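Local coordinates for protein ten1 (Schizosaccharomyces pombe, PDB 3KF6) that is required for telomere maintenance, binds single-stranded telomeric DNA and pairs with stn1 in an Rpa2-Rpa3-like complex built on OB folds, at residues K23-G28 against W65-G70; C49-V54 against V78-I83. All blocks are in the same frame, centred on the assembly; numbering follows the deposited sequence.

Contact 1 (K23-G28 against W65-G70); sequences KLRFLG and WLNIVG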
ATOM      1  N   LYS B  23       2.288  11.818  -5.535  1.00 19.91           N
ATOM      2  CA  LYS B  23       2.962  10.847  -4.673  1.00 18.61           C
ATOM      3  C   LYS B  23       3.228   9.592  -5.492  1.00 17.41           C
ATOM      4  O   LYS B  23       2.328   9.066  -6.138  1.00 15.41           O
ATOM      5  CB  LYS B  23       2.101  10.498  -3.465  1.00 16.09           C
ATOM      6  CG  LYS B  23       2.765   9.492  -2.522  1.00 17.47           C
ATOM      7  CD  LYS B  23       1.882   9.168  -1.319  1.00 16.66           C
ATOM      8  CE  LYS B  23       1.676  10.377  -0.421  1.00 20.40           C
ATOM      9  NZ  LYS B  23       0.790  10.072   0.740  1.00 20.10           N
ATOM     10  N   LEU B  24       4.465   9.104  -5.441  1.00 17.20           N
ATOM     11  CA  LEU B  24       4.858   7.938  -6.222  1.00 15.67           C
ATOM     12  C   LEU B  24       5.550   6.882  -5.373  1.00 16.13           C
ATOM     13  O   LEU B  24       6.206   7.205  -4.390  1.00 18.26           O
ATOM     14  CB  LEU B  24       5.842   8.355  -7.319  1.00 18.22           C
ATOM     15  CG  LEU B  24       5.499   9.570  -8.183  1.00 17.48           C
ATOM     16  CD1 LEU B  24       6.715   9.957  -9.029  1.00 20.46           C
ATOM     17  CD2 LEU B  24       4.304   9.240  -9.064  1.00 18.85           C
ATOM     18  N   ARG B  25       5.395   5.624  -5.759  1.00 14.98           N
ATOM     19  CA  ARG B  25       6.091   4.544  -5.071  1.00 15.23           C
ATOM     20  C   ARG B  25       6.851   3.753  -6.128  1.00 15.90           C
ATOM     21  O   ARG B  25       6.278   3.352  -7.145  1.00 14.88           O
ATOM     22  CB  ARG B  25       5.135   3.611  -4.319  1.00 13.08           C
ATOM     23  CG  ARG B  25       5.895   2.402  -3.783  1.00 11.44           C
ATOM     24  CD  ARG B  25       5.029   1.396  -3.063  1.00 14.84           C
ATOM     25  NE  ARG B  25       5.749   0.134  -2.902  1.00 15.69           N
ATOM     26  CZ  ARG B  25       5.338  -0.865  -2.126  1.00 17.47           C
ATOM     27  NH1 ARG B  25       4.210  -0.751  -1.430  1.00 15.61           N
ATOM     28  NH2 ARG B  25       6.054  -1.979  -2.050  1.00 19.15           N
ATOM     29  N   PHE B  26       8.144   3.538  -5.897  1.00 14.33           N
ATOM     30  CA  PHE B  26       8.958   2.795  -6.847  1.00 14.52           C
ATOM     31  C   PHE B  26      10.155   2.132  -6.181  1.00 14.73           C
ATOM     32  O   PHE B  26      10.535   2.480  -5.059  1.00 14.59           O
ATOM     33  CB  PHE B  26       9.445   3.719  -7.975  1.00 15.45           C
ATOM     34  CG  PHE B  26      10.164   4.944  -7.492  1.00 17.15           C
ATOM     35  CD1 PHE B  26       9.463   6.100  -7.181  1.00 17.18           C
ATOM     36  CD2 PHE B  26      11.548   4.936  -7.336  1.00 17.25           C
ATOM     37  CE1 PHE B  26      10.128   7.239  -6.720  1.00 18.34           C
ATOM     38  CE2 PHE B  26      12.222   6.067  -6.872  1.00 18.75           C
ATOM     39  CZ  PHE B  26      11.510   7.217  -6.564  1.00 18.45           C
ATOM     40  N   LEU B  27      10.736   1.173  -6.892  1.00 13.74           N
ATOM     41  CA  LEU B  27      11.895   0.432  -6.417  1.00 15.32           C
ATOM     42  C   LEU B  27      13.102   0.880  -7.232  1.00 16.15           C
ATOM     43  O   LEU B  27      13.005   1.073  -8.445  1.00 17.10           O
ATOM     44  CB  LEU B  27      11.641  -1.068  -6.605  1.00 19.55           C
ATOM     45  CG  LEU B  27      12.756  -2.054  -6.269  1.00 24.62           C
ATOM     46  CD1 LEU B  27      13.080  -1.994  -4.787  1.00 26.76           C
ATOM     47  CD2 LEU B  27      12.313  -3.458  -6.661  1.00 28.71           C
ATOM     48  N   GLY B  28      14.240   1.048  -6.571  1.00 16.22           N
ATOM     49  CA  GLY B  28      15.430   1.481  -7.279  1.00 17.79           C
ATOM     50  C   GLY B  28      16.700   0.922  -6.674  1.00 19.34           C
ATOM     51  O   GLY B  28      16.728   0.539  -5.501  1.00 17.40           O
ATOM     52  N   TRP B  65      18.907  -2.569  -3.169  1.00 19.87           N
ATOM     53  CA  TRP B  65      17.603  -2.129  -3.646  1.00 18.74           C
ATOM     54  C   TRP B  65      16.735  -1.535  -2.547  1.00 18.15           C
ATOM     55  O   TRP B  65      16.632  -2.088  -1.449  1.00 17.31           O
ATOM     56  CB  TRP B  65      16.885  -3.291  -4.335  1.00 19.43           C
ATOM     57  CG  TRP B  65      17.507  -3.647  -5.666  1.00 21.02           C
ATOM     58  CD1 TRP B  65      18.588  -4.453  -5.885  1.00 22.48           C
ATOM     59  CD2 TRP B  65      17.095  -3.169  -6.952  1.00 21.83           C
ATOM     60  NE1 TRP B  65      18.874  -4.507  -7.230  1.00 23.09           N
ATOM     61  CE2 TRP B  65      17.973  -3.726  -7.907  1.00 22.54           C
ATOM     62  CE3 TRP B  65      16.068  -2.320  -7.388  1.00 20.87           C
ATOM     63  CZ2 TRP B  65      17.856  -3.461  -9.276  1.00 23.45           C
ATOM     64  CZ3 TRP B  65      15.951  -2.055  -8.750  1.00 22.80           C
ATOM     65  CH2 TRP B  65      16.842  -2.625  -9.678  1.00 21.60           C
ATOM     66  N   LEU B  66      16.109  -0.404  -2.861  1.00 16.02           N
ATOM     67  CA  LEU B  66      15.263   0.307  -1.909  1.00 14.88           C
ATOM     68  C   LEU B  66      13.870   0.600  -2.443  1.00 14.12           C
ATOM     69  O   LEU B  66      13.702   0.855  -3.634  1.00 15.73           O
ATOM     70  CB  LEU B  66      15.901   1.652  -1.554  1.00 16.95           C
ATOM     71  CG  LEU B  66      17.299   1.652  -0.937  1.00 16.85           C
ATOM     72  CD1 LEU B  66      17.773   3.093  -0.774  1.00 18.84           C
ATOM     73  CD2 LEU B  66      17.262   0.936   0.408  1.00 18.49           C
ATOM     74  N   ASN B  67      12.883   0.550  -1.554  1.00 13.93           N
ATOM     75  CA  ASN B  67      11.508   0.906  -1.915  1.00 15.63           C
ATOM     76  C   ASN B  67      11.393   2.366  -1.491  1.00 16.46           C
ATOM     77  O   ASN B  67      11.788   2.730  -0.381  1.00 15.61           O
ATOM     78  CB  ASN B  67      10.477   0.077  -1.146  1.00 17.59           C
ATOM     79  CG  ASN B  67      10.233  -1.279  -1.767  1.00 20.95           C
ATOM     80  OD1 ASN B  67      10.071  -1.404  -2.983  1.00 23.68           O
ATOM     81  ND2 ASN B  67      10.187  -2.307  -0.932  1.00 24.50           N
ATOM     82  N   ILE B  68      10.838   3.194  -2.367  1.00 14.84           N
ATOM     83  CA  ILE B  68      10.707   4.619  -2.106  1.00 16.05           C
ATOM     84  C   ILE B  68       9.280   5.116  -2.266  1.00 14.68           C
ATOM     85  O   ILE B  68       8.590   4.725  -3.197  1.00 15.39           O
ATOM     86  CB  ILE B  68      11.564   5.444  -3.114  1.00 15.59           C
ATOM     87  CG1 ILE B  68      13.048   5.110  -2.953  1.00 17.26           C
ATOM     88  CG2 ILE B  68      11.329   6.941  -2.921  1.00 18.66           C
ATOM     89  CD1 ILE B  68      13.638   5.557  -1.642  1.00 19.20           C
ATOM     90  N   VAL B  69       8.843   5.954  -1.332  1.00 15.56           N
ATOM     91  CA  VAL B  69       7.548   6.613  -1.444  1.00 14.79           C
ATOM     92  C   VAL B  69       7.933   8.079  -1.330  1.00 16.89           C
ATOM     93  O   VAL B  69       8.609   8.472  -0.380  1.00 18.52           O
ATOM     94  CB  VAL B  69       6.568   6.269  -0.311  1.00 15.00           C
ATOM     95  CG1 VAL B  69       5.307   7.145  -0.451  1.00 16.44           C
ATOM     96  CG2 VAL B  69       6.181   4.806  -0.383  1.00 15.69           C
ATOM     97  N   GLY B  70       7.544   8.880  -2.313  1.00 16.97           N
ATOM     98  CA  GLY B  70       7.877  10.290  -2.263  1.00 19.52           C
ATOM     99  C   GLY B  70       7.043  11.083  -3.240  1.00 21.17           C
ATOM    100  O   GLY B  70       6.155  10.534  -3.886  1.00 19.54           O
TER
HETATM  101  O   HOH W   1       7.938  -0.420  -4.610  1.00 20.80           O
HETATM  102  O   HOH W   2       7.795  -3.657  -3.431  1.00 31.12           O
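Phe26 and Ile68 form the tight part of this antiparallel strand pair, lying side by side on the face they share with Leu24 and Leu66. Ile68 CB sits over one face of the Phe26 ring, 4.0 Å from its centroid, a CH-pi contact, and CG2 of Ile68 reaches Phe26 CZ at 3.7 Å. Phe26 CG stands between its own backbone N and carbonyl carbon (chi1 54°), which leans the ring toward the neighbouring strand, so that one face turns to Ile68. Beneath, six backbone hydrogen bonds join Leu24 to Gly70, Phe26 to Ile68 and Gly28 to Leu66, each pair bonded in both directions.

The other face is more polar and wetter. Arg25 and Asn67 do not bond directly; one water accepts from Arg25 NE in the guanidinium plane and donates to Asn67 OD1, and a second links Arg25 NH2 to the same oxygen. Arg25 NH2 also makes a salt bridge with Glu132 of the stn1 chain. At the far end, Trp65 CE3 rests 3.5 Å from Leu27 CG and 3.4 Å from the carbonyl carbon of Gly28; the Leu27 and Trp65 side chains cross at about a right angle. An alanine in place of Trp65 would probably uncover Leu27 and the Gly28 backbone and leave a gap beside them.

In the OB fold, helix 91-103 packs on Leu27 and Trp65 through Leu91, strand 37-42 meets Leu66 and Ile68, and strand 77-85 borders 65-70, while Tyr55 of the stn1 chain touches Lys23 and Val69.

Contact 2 (C49-V54 against V78-I83); sequences CDVTVV and VDVLLI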
ATOM      1  N   CYS B  49      16.916  11.322  -5.849  1.00 24.03           N
ATOM      2  CA  CYS B  49      16.042  11.355  -4.687  1.00 25.08           C
ATOM      3  C   CYS B  49      16.631  12.173  -3.548  1.00 26.88           C
ATOM      4  O   CYS B  49      17.748  11.918  -3.103  1.00 27.58           O
ATOM      5  CB  CYS B  49      15.768   9.931  -4.200  1.00 23.81           C
ATOM      6  SG  CYS B  49      14.963   8.869  -5.434  1.00 23.97           S
ATOM      7  N   ASP B  50      15.866  13.154  -3.084  1.00 27.93           N
ATOM      8  CA  ASP B  50      16.291  14.013  -1.986  1.00 28.24           C
ATOM      9  C   ASP B  50      15.898  13.343  -0.675  1.00 28.91           C
ATOM     10  O   ASP B  50      14.716  13.219  -0.367  1.00 26.55           O
ATOM     11  CB  ASP B  50      15.604  15.375  -2.091  1.00 29.41           C
ATOM     12  CG  ASP B  50      16.047  16.343  -1.003  1.00 30.46           C
ATOM     13  OD1 ASP B  50      16.228  15.908   0.155  1.00 33.07           O
ATOM     14  OD2 ASP B  50      16.198  17.544  -1.308  1.00 32.61           O
ATOM     15  N   VAL B  51      16.891  12.913   0.097  1.00 30.17           N
ATOM     16  CA  VAL B  51      16.628  12.242   1.365  1.00 34.19           C
ATOM     17  C   VAL B  51      17.136  13.048   2.551  1.00 37.53           C
ATOM     18  O   VAL B  51      17.288  12.516   3.652  1.00 38.70           O
ATOM     19  CB  VAL B  51      17.291  10.846   1.404  1.00 34.93           C
ATOM     20  CG1 VAL B  51      16.642   9.933   0.373  1.00 33.76           C
ATOM     21  CG2 VAL B  51      18.789  10.975   1.132  1.00 34.86           C
ATOM     22  N   THR B  52      17.384  14.334   2.321  1.00 40.19           N
ATOM     23  CA  THR B  52      17.883  15.228   3.359  1.00 43.56           C
ATOM     24  C   THR B  52      17.060  15.209   4.648  1.00 45.11           C
ATOM     25  O   THR B  52      17.622  15.239   5.741  1.00 46.39           O
ATOM     26  CB  THR B  52      17.948  16.682   2.845  1.00 43.33           C
ATOM     27  OG1 THR B  52      18.781  16.742   1.682  1.00 43.19           O
ATOM     28  CG2 THR B  52      18.522  17.602   3.915  1.00 44.70           C
ATOM     29  N   VAL B  53      15.737  15.157   4.528  1.00 46.99           N
ATOM     30  CA  VAL B  53      14.879  15.153   5.709  1.00 48.77           C
ATOM     31  C   VAL B  53      14.642  13.757   6.278  1.00 49.14           C
ATOM     32  O   VAL B  53      14.183  13.610   7.410  1.00 49.32           O
ATOM     33  CB  VAL B  53      13.496  15.777   5.415  1.00 49.10           C
ATOM     34  CG1 VAL B  53      13.657  17.215   4.932  1.00 49.67           C
ATOM     35  CG2 VAL B  53      12.738  14.942   4.392  1.00 49.78           C
ATOM     36  N   VAL B  54      14.958  12.727   5.500  1.00 50.04           N
ATOM     37  CA  VAL B  54      14.746  11.356   5.952  1.00 50.15           C
ATOM     38  C   VAL B  54      16.031  10.525   5.916  1.00 49.98           C
ATOM     39  O   VAL B  54      16.081   9.452   5.314  1.00 49.75           O
ATOM     40  CB  VAL B  54      13.641  10.673   5.103  1.00 50.54           C
ATOM     41  CG1 VAL B  54      14.074  10.595   3.647  1.00 51.53           C
ATOM     42  CG2 VAL B  54      13.322   9.292   5.661  1.00 50.91           C
ATOM     43  N   VAL B  78      12.838  13.443  -7.044  1.00 23.27           N
ATOM     44  CA  VAL B  78      11.788  13.032  -6.125  1.00 21.36           C
ATOM     45  C   VAL B  78      12.138  13.364  -4.677  1.00 22.31           C
ATOM     46  O   VAL B  78      13.246  13.076  -4.217  1.00 22.19           O
ATOM     47  CB  VAL B  78      11.543  11.502  -6.211  1.00 20.80           C
ATOM     48  CG1 VAL B  78      10.611  11.062  -5.091  1.00 20.18           C
ATOM     49  CG2 VAL B  78      10.961  11.133  -7.573  1.00 20.36           C
ATOM     50  N   ASP B  79      11.196  13.975  -3.968  1.00 22.44           N
ATOM     51  CA  ASP B  79      11.384  14.300  -2.558  1.00 22.87           C
ATOM     52  C   ASP B  79      10.906  13.081  -1.773  1.00 22.04           C
ATOM     53  O   ASP B  79       9.714  12.773  -1.756  1.00 22.64           O
ATOM     54  CB  ASP B  79      10.560  15.531  -2.169  1.00 26.10           C
ATOM     55  CG  ASP B  79      11.241  16.831  -2.544  1.00 30.26           C
ATOM     56  OD1 ASP B  79      12.373  17.065  -2.067  1.00 34.05           O
ATOM     57  OD2 ASP B  79      10.650  17.620  -3.311  1.00 34.16           O
ATOM     58  N   VAL B  80      11.837  12.391  -1.123  1.00 22.12           N
ATOM     59  CA  VAL B  80      11.502  11.182  -0.377  1.00 21.56           C
ATOM     60  C   VAL B  80      10.749  11.380   0.931  1.00 22.53           C
ATOM     61  O   VAL B  80      11.083  12.256   1.732  1.00 23.41           O
ATOM     62  CB  VAL B  80      12.770  10.352  -0.082  1.00 19.56           C
ATOM     63  CG1 VAL B  80      12.398   9.079   0.662  1.00 19.83           C
ATOM     64  CG2 VAL B  80      13.483  10.018  -1.387  1.00 19.89           C
ATOM     65  N   LEU B  81       9.737  10.539   1.141  1.00 21.20           N
ATOM     66  CA  LEU B  81       8.918  10.572   2.348  1.00 21.30           C
ATOM     67  C   LEU B  81       9.136   9.304   3.173  1.00 21.81           C
ATOM     68  O   LEU B  81       9.127   9.338   4.403  1.00 22.16           O
ATOM     69  CB  LEU B  81       7.432  10.683   1.978  1.00 22.63           C
ATOM     70  CG  LEU B  81       7.019  11.913   1.165  1.00 25.12           C
ATOM     71  CD1 LEU B  81       5.558  11.795   0.772  1.00 26.56           C
ATOM     72  CD2 LEU B  81       7.262  13.170   1.973  1.00 27.07           C
ATOM     73  N   LEU B  82       9.320   8.180   2.487  1.00 20.44           N
ATOM     74  CA  LEU B  82       9.547   6.904   3.155  1.00 19.89           C
ATOM     75  C   LEU B  82      10.571   6.067   2.405  1.00 20.51           C
ATOM     76  O   LEU B  82      10.581   6.042   1.177  1.00 19.98           O
ATOM     77  CB  LEU B  82       8.249   6.099   3.243  1.00 19.19           C
ATOM     78  CG  LEU B  82       7.074   6.640   4.059  1.00 19.64           C
ATOM     79  CD1 LEU B  82       5.864   5.753   3.825  1.00 19.79           C
ATOM     80  CD2 LEU B  82       7.437   6.676   5.535  1.00 20.63           C
ATOM     81  N   ILE B  83      11.427   5.373   3.155  1.00 21.12           N
ATOM     82  CA  ILE B  83      12.439   4.509   2.563  1.00 23.05           C
ATOM     83  C   ILE B  83      12.451   3.175   3.306  1.00 22.58           C
ATOM     84  O   ILE B  83      12.386   3.140   4.536  1.00 23.25           O
ATOM     85  CB  ILE B  83      13.863   5.101   2.686  1.00 25.65           C
ATOM     86  CG1 ILE B  83      13.901   6.529   2.157  1.00 27.45           C
ATOM     87  CG2 ILE B  83      14.853   4.232   1.913  1.00 25.91           C
ATOM     88  CD1 ILE B  83      15.245   7.207   2.385  1.00 29.63           C
TER
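Cys49 and Asp50 run parallel to Val78 and Asp79, with Asp50 N donating to Val78 O at 2.9 Å and Val80 N to Asp50 O at 3.1 Å, before the first segment leaves the sheet as a loop. Beyond this short pairing, side chains take over. Val80 points at the loop and is gripped from several directions: its CG2 meets Cys49 CB and lies 3.6 Å from Val51 CG1, while its CG1 touches Val54 CG1 at 3.7 Å. Ile83 CD1 touches both loop valines, 3.7 Å from Val51 CG1 and 3.8 Å from Val54 CG1. Val54 can reach both partners with one methyl because its CG1 occupies the position between backbone N and carbonyl carbon (chi1 62°).

On the opposite face of the sheet from Cys49 and Val78, Asp50 and Asp79 lie side by side, their carboxylate planes 48° apart and Asp50 OD2 3.9 Å from Asp79 OD1. Asp50 OD1 takes two bonds, from Thr52 N nearly along its C-O axis and from Thr52 OG1 above the carboxylate plane; the first closes an Asx turn that starts the loop.

Two like charges so close would be costly alone, but Arg73 makes salt bridges to both Asp50 OD2 and Asp79 OD1, so the guanidinium probably offsets their repulsion and ties the two strands together on the polar face.

How the contacts relate
The centres of contacts 1 and 2 lie about 10 Å apart in one curled sheet, and their segments alternate along the chain: 23-28, 49-54, 65-70, then 78-83. Strands 65-74 and 77-85, one from each contact, are antiparallel neighbours. Val69 O probably accepts from both Leu81 N and Leu82 N, where a classic beta bulge turns the second strand's corner, and Ile68 CD1 packs on Ile83 CG1. Contact 1 lies close to the centre of the folded chain, while contact 2, farther out, joins strands 45-50 and 77-85. Together they link distant parts of the sequence into the curled OB-fold sheet, with stn1 touching residues of both.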